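Side-chain contacts in inactive poly [ADP-ribose] polymerase RCD1 (Arabidopsis thaliana, PDB 5NGO), which is an inactive PARP-family protein of plants, bound by the downy mildew effector HaRxL106 when that effector suppresses immunity: residues Leu67-Arg71 and Glu72-Ala76; Ser75-Met79 and Gln80-Val84. One frame throughout, in Å; residues are numbered along the deposited sequence.

Interaction 1: Leu67-Arg71 and Glu72-Ala76; sequences LPAKR and EVLSA
Val73 and Leu74 meet Ala69 and Lys70 through two different first torsions. In Val73 (chi1 79°) CG1 sits between the backbone N and the carbonyl carbon, and this methyl lies beside the start of the same turn, 3.5 Å from Lys70 O. Leu74 holds its CG anti to its own carbonyl carbon, chi1 -66°, which leaves CG 3.7 Å from the same Lys70 O. The carbonyl of Lys70 is thus flanked by aliphatic carbon from both residues. Just upstream, the methyl of Ala69 points at the helical turn and meets both branches, Val73 CG1 at 4.3 Å from Ala69 CB and Leu74 CD2 a little farther away.

The polar grip is modest. Val73 N donates to Lys70 O at 3.3 Å, the N-H bent to 145° and approaching from above the carbonyl plane instead of along a lone pair. The next bond, Leu74 N to Arg71 O, is weak. The outer side carries charge: Glu72 lies near both Lys70 and Arg71, but its carboxylate touches neither, and the closer pair, Arg71 NH2 and Glu72 OE2, is still 5.2 Å apart. Arg71, its chain bent at chi3, instead makes a salt bridge with Glu117.

Both backbone bonds run from a residue to the one three before it, so this is a short, weakly bonded turn with the i to i+3 pattern of a 3-10 helix, taking the chain off strand 62-68. In the PARP fold it follows the strand on which active enzymes carry the histidine of the H-Y-E triad, a place probably taken here by Leu67.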
ATOM      1  N   LEU A  67       2.330   2.584  -0.840  1.00 38.57           N
ATOM      2  CA  LEU A  67       2.617   2.818   0.561  1.00 39.32           C
ATOM      3  C   LEU A  67       3.844   3.727   0.682  1.00 38.76           C
ATOM      4  O   LEU A  67       4.938   3.329   0.277  1.00 39.21           O
ATOM      5  CB  LEU A  67       2.901   1.463   1.254  1.00 38.38           C
ATOM      6  CG  LEU A  67       3.229   1.519   2.747  1.00 39.13           C
ATOM      7  CD1 LEU A  67       2.078   2.111   3.564  1.00 39.30           C
ATOM      8  CD2 LEU A  67       3.522   0.096   3.233  1.00 39.34           C
ATOM      9  N   PRO A  68       3.696   4.934   1.230  1.00 41.07           N
ATOM     10  CA  PRO A  68       4.877   5.772   1.481  1.00 42.21           C
ATOM     11  C   PRO A  68       5.828   5.127   2.446  1.00 45.21           C
ATOM     12  O   PRO A  68       5.375   4.561   3.473  1.00 46.06           O
ATOM     13  CB  PRO A  68       4.297   7.052   2.070  1.00 42.70           C
ATOM     14  CG  PRO A  68       2.821   7.042   1.705  1.00 42.75           C
ATOM     15  CD  PRO A  68       2.438   5.631   1.576  1.00 41.67           C
ATOM     16  N   ALA A  69       7.121   5.155   2.132  1.00 47.34           N
ATOM     17  CA  ALA A  69       8.128   4.527   2.980  1.00 50.88           C
ATOM     18  C   ALA A  69       9.306   5.464   3.184  1.00 54.91           C
ATOM     19  O   ALA A  69       9.225   6.646   2.867  1.00 54.52           O
ATOM     20  CB  ALA A  69       8.575   3.215   2.344  1.00 51.47           C
ATOM     21  N   LYS A  70      10.387   4.945   3.737  1.00 59.41           N
ATOM     22  CA  LYS A  70      11.643   5.659   3.871  1.00 63.45           C
ATOM     23  C   LYS A  70      12.750   4.629   3.811  1.00 64.69           C
ATOM     24  O   LYS A  70      12.507   3.445   4.095  1.00 62.99           O
ATOM     25  CB  LYS A  70      11.690   6.461   5.171  1.00 65.99           C
ATOM     26  CG  LYS A  70      11.298   5.644   6.396  1.00 66.91           C
ATOM     27  CD  LYS A  70      11.193   6.525   7.610  1.00 70.78           C
ATOM     28  CE  LYS A  70      10.194   5.973   8.635  1.00 72.06           C
ATOM     29  NZ  LYS A  70      10.116   6.863   9.828  1.00 73.85           N
ATOM     30  N   ARG A  71      13.963   5.062   3.474  1.00 68.73           N
ATOM     31  CA  ARG A  71      15.124   4.164   3.380  1.00 75.04           C
ATOM     32  C   ARG A  71      15.283   3.274   4.636  1.00 76.76           C
ATOM     33  O   ARG A  71      15.494   2.067   4.520  1.00 76.03           O
ATOM     34  CB  ARG A  71      16.404   4.955   3.113  1.00 80.32           C
ATOM     35  CG  ARG A  71      17.710   4.192   3.311  1.00 86.79           C
ATOM     36  CD  ARG A  71      18.880   4.858   2.593  1.00 91.01           C
ATOM     37  NE  ARG A  71      19.394   6.011   3.343  1.00 96.21           N
ATOM     38  CZ  ARG A  71      20.106   5.959   4.479  1.00102.41           C
ATOM     39  NH1 ARG A  71      20.401   4.795   5.066  1.00103.91           N
ATOM     40  NH2 ARG A  71      20.484   7.099   5.056  1.00103.76           N
ATOM     41  N   GLU A  72      15.132   3.869   5.818  1.00 81.83           N
ATOM     42  CA  GLU A  72      15.397   3.188   7.086  1.00 84.99           C
ATOM     43  C   GLU A  72      14.516   1.957   7.394  1.00 83.43           C
ATOM     44  O   GLU A  72      14.986   1.020   8.042  1.00 81.38           O
ATOM     45  CB  GLU A  72      15.351   4.187   8.264  1.00 90.15           C
ATOM     46  CG  GLU A  72      16.522   5.183   8.312  1.00 95.68           C
ATOM     47  CD  GLU A  72      16.238   6.458   9.120  1.00 99.39           C
ATOM     48  OE1 GLU A  72      15.378   6.418  10.036  1.00101.69           O
ATOM     49  OE2 GLU A  72      16.884   7.508   8.846  1.00 98.98           O
ATOM     50  N   VAL A  73      13.262   1.930   6.918  1.00 82.01           N
ATOM     51  CA  VAL A  73      12.340   0.812   7.202  1.00 78.42           C
ATOM     52  C   VAL A  73      12.372  -0.338   6.177  1.00 73.68           C
ATOM     53  O   VAL A  73      11.845  -1.415   6.461  1.00 70.35           O
ATOM     54  CB  VAL A  73      10.876   1.319   7.361  1.00 79.43           C
ATOM     55  CG1 VAL A  73      10.227   1.576   6.000  1.00 76.89           C
ATOM     56  CG2 VAL A  73      10.045   0.360   8.213  1.00 81.46           C
ATOM     57  N   LEU A  74      12.987  -0.129   5.013  1.00 70.24           N
ATOM     58  CA  LEU A  74      13.014  -1.136   3.934  1.00 71.41           C
ATOM     59  C   LEU A  74      13.619  -2.471   4.362  1.00 71.97           C
ATOM     60  O   LEU A  74      13.050  -3.527   4.095  1.00 69.63           O
ATOM     61  CB  LEU A  74      13.809  -0.637   2.728  1.00 72.93           C
ATOM     62  CG  LEU A  74      13.265   0.555   1.935  1.00 76.08           C
ATOM     63  CD1 LEU A  74      14.161   0.763   0.715  1.00 76.52           C
ATOM     64  CD2 LEU A  74      11.813   0.356   1.511  1.00 74.01           C
ATOM     65  N   SER A  75      14.788  -2.402   4.999  1.00 74.76           N
ATOM     66  CA  SER A  75      15.475  -3.577   5.536  1.00 75.18           C
ATOM     67  C   SER A  75      14.565  -4.442   6.434  1.00 75.32           C
ATOM     68  O   SER A  75      14.518  -5.654   6.280  1.00 72.93           O
ATOM     69  CB  SER A  75      16.737  -3.141   6.306  1.00 77.69           C
ATOM     70  OG  SER A  75      17.158  -4.136   7.226  1.00 80.29           O
ATOM     71  N   ALA A  76      13.840  -3.803   7.346  1.00 77.28           N
ATOM     72  CA  ALA A  76      12.982  -4.503   8.302  1.00 77.14           C
ATOM     73  C   ALA A  76      11.724  -5.145   7.677  1.00 75.59           C
ATOM     74  O   ALA A  76      11.328  -6.234   8.087  1.00 74.56           O
ATOM     75  CB  ALA A  76      12.578  -3.561   9.430  1.00 78.22           C
TER

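Interaction 2: Ser75-Met79 and Gln80-Val84; sequences SAVMM and QGLGV
Val77 and Leu82 make the tight half of this turn, lying side by side and pointing the same way, with Val77 CG2 3.8 Å from Leu82 CD1. CG2 of Val77 is anti to the backbone N, and the same methyl also comes within 4.1 Å of Gly81 O, so it fills the angle between the leucine and the returning backbone. This side faces the protein interior: Val77 rests on Phe34, while Leu82 packs on Phe88 and Met170.

Gly81 is where the helix stops. Its phi of 96° is positive, and at these backbone angles a CB would run into the carbonyl oxygen of Gln80, which explains the glycine. The closing bond is weak, Gly81 N reaching Val77 O at 3.5 Å with the N-H bent to 124°. The glycine ends helix 77-80 and opens the irregular loop before strand 89-91, a loop that probably corresponds to the donor loop bordering the NAD+ pocket in active relatives of the PARP fold.

Toward solvent the packing thins. Ala76 CB and Val84 CG2 bridge the mouth of the turn at 4.1 Å. Gln80, its chain bent at chi2, brings NE2 only to 4.3 Å from Ala76 CB, a loose contact of the amide with a methyl. Gly83, also exposed, centres an inverse gamma turn whose bond, Val84 N to Leu82 O (3.0 Å), is weak. Right after Val84 the chain could not be modelled for two residues.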
ATOM      1  N   SER A  75      14.788  -2.402   4.999  1.00 74.76           N
ATOM      2  CA  SER A  75      15.475  -3.577   5.536  1.00 75.18           C
ATOM      3  C   SER A  75      14.565  -4.442   6.434  1.00 75.32           C
ATOM      4  O   SER A  75      14.518  -5.654   6.280  1.00 72.93           O
ATOM      5  CB  SER A  75      16.737  -3.141   6.306  1.00 77.69           C
ATOM      6  OG  SER A  75      17.158  -4.136   7.226  1.00 80.29           O
ATOM      7  N   ALA A  76      13.840  -3.803   7.346  1.00 77.28           N
ATOM      8  CA  ALA A  76      12.982  -4.503   8.302  1.00 77.14           C
ATOM      9  C   ALA A  76      11.724  -5.145   7.677  1.00 75.59           C
ATOM     10  O   ALA A  76      11.328  -6.234   8.087  1.00 74.56           O
ATOM     11  CB  ALA A  76      12.578  -3.561   9.430  1.00 78.22           C
ATOM     12  N   VAL A  77      11.132  -4.505   6.667  1.00 74.90           N
ATOM     13  CA  VAL A  77       9.725  -4.775   6.288  1.00 74.95           C
ATOM     14  C   VAL A  77       9.281  -6.207   6.034  1.00 73.11           C
ATOM     15  O   VAL A  77       8.228  -6.523   6.388  1.00 71.80           O
ATOM     16  CB  VAL A  77       9.292  -3.877   5.104  1.00 75.29           C
ATOM     17  CG1 VAL A  77       9.725  -4.466   3.764  1.00 74.90           C
ATOM     18  CG2 VAL A  77       7.790  -3.624   5.130  1.00 75.49           C
ATOM     19  N   MET A  78      10.156  -7.061   5.495  1.00 70.88           N
ATOM     20  CA  MET A  78       9.793  -8.444   5.168  1.00 71.00           C
ATOM     21  C   MET A  78       9.750  -9.390   6.356  1.00 74.16           C
ATOM     22  O   MET A  78       8.826 -10.183   6.458  1.00 73.87           O
ATOM     23  CB  MET A  78      10.703  -9.008   4.068  1.00 69.58           C
ATOM     24  CG  MET A  78      10.401  -8.367   2.687  1.00 65.97           C
ATOM     25  SD  MET A  78       8.907  -9.174   1.975  1.00 66.08           S
ATOM     26  CE  MET A  78       8.000  -7.761   1.351  1.00 66.15           C
ATOM     27  N   MET A  79      10.744  -9.334   7.228  1.00 78.19           N
ATOM     28  CA  MET A  79      10.888 -10.335   8.306  1.00 84.37           C
ATOM     29  C   MET A  79       9.958 -10.076   9.505  1.00 84.14           C
ATOM     30  O   MET A  79       9.320 -11.010   9.994  1.00 81.69           O
ATOM     31  CB  MET A  79      12.345 -10.394   8.772  1.00 89.30           C
ATOM     32  CG  MET A  79      12.700 -11.645   9.572  1.00 92.34           C
ATOM     33  SD  MET A  79      14.425 -12.137   9.470  1.00 99.71           S
ATOM     34  CE  MET A  79      15.340 -10.588   9.542  1.00 98.35           C
ATOM     35  N   GLN A  80       9.882  -8.829   9.950  1.00 84.54           N
ATOM     36  CA  GLN A  80       9.117  -8.471  11.142  1.00 87.28           C
ATOM     37  C   GLN A  80       7.713  -7.906  10.856  1.00 84.70           C
ATOM     38  O   GLN A  80       6.932  -7.704  11.773  1.00 86.29           O
ATOM     39  CB  GLN A  80       9.928  -7.506  12.011  1.00 91.51           C
ATOM     40  CG  GLN A  80      11.289  -8.049  12.416  1.00 94.93           C
ATOM     41  CD  GLN A  80      12.337  -6.968  12.427  1.00 96.70           C
ATOM     42  OE1 GLN A  80      13.468  -7.162  11.963  1.00 96.97           O
ATOM     43  NE2 GLN A  80      11.989  -5.817  12.997  1.00 95.89           N
ATOM     44  N   GLY A  81       7.397  -7.668   9.586  1.00 84.28           N
ATOM     45  CA  GLY A  81       6.096  -7.149   9.162  1.00 80.39           C
ATOM     46  C   GLY A  81       5.965  -5.644   8.933  1.00 79.53           C
ATOM     47  O   GLY A  81       6.958  -4.899   8.899  1.00 79.13           O
ATOM     48  N   LEU A  82       4.725  -5.228   8.691  1.00 75.97           N
ATOM     49  CA  LEU A  82       4.391  -3.815   8.500  1.00 76.26           C
ATOM     50  C   LEU A  82       4.261  -3.067   9.830  1.00 77.07           C
ATOM     51  O   LEU A  82       4.202  -1.820   9.837  1.00 73.77           O
ATOM     52  CB  LEU A  82       3.075  -3.639   7.731  1.00 76.84           C
ATOM     53  CG  LEU A  82       3.042  -3.743   6.225  1.00 77.76           C
ATOM     54  CD1 LEU A  82       4.109  -2.881   5.564  1.00 78.09           C
ATOM     55  CD2 LEU A  82       3.207  -5.200   5.816  1.00 79.84           C
ATOM     56  N   GLY A  83       4.219  -3.795  10.954  1.00 78.89           N
ATOM     57  CA  GLY A  83       4.134  -3.157  12.252  1.00 84.41           C
ATOM     58  C   GLY A  83       5.475  -2.755  12.805  1.00 91.19           C
ATOM     59  O   GLY A  83       5.736  -3.005  13.977  1.00 98.09           O
ATOM     60  N   VAL A  84       6.317  -2.108  11.999  1.00 92.26           N
ATOM     61  CA  VAL A  84       7.594  -1.609  12.495  1.00 93.63           C
ATOM     62  C   VAL A  84       7.293  -0.501  13.502  1.00 94.29           C
ATOM     63  O   VAL A  84       7.913  -0.399  14.572  1.00 94.10           O
ATOM     64  CB  VAL A  84       8.498  -1.083  11.360  1.00 94.94           C
ATOM     65  CG1 VAL A  84       9.751  -0.407  11.927  1.00 97.00           C
ATOM     66  CG2 VAL A  84       8.879  -2.229  10.411  1.00 93.60           C
TER

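From the N terminus, the chain leaves strand 62-68, and interaction 1 closes the first small turn, where helix 71-74 begins. Ser75 and Ala76 end that contact and start interaction 2, which closes the second turn, around helix 77-80 and into the loop toward strand 89-91. The two follow in series, overlapping by two residues without crossing. They also touch in space: Val73 CG2 packs 3.6 Å from Val84 CG2, and Leu67 CD2 lies 3.8 Å from Leu82 CD1, so the later loop folds back over the strand's end. Together they join the sheet, through strand 121-129 beside interaction 1, to helix 37-57, which meets Met78 and Met79 of interaction 2.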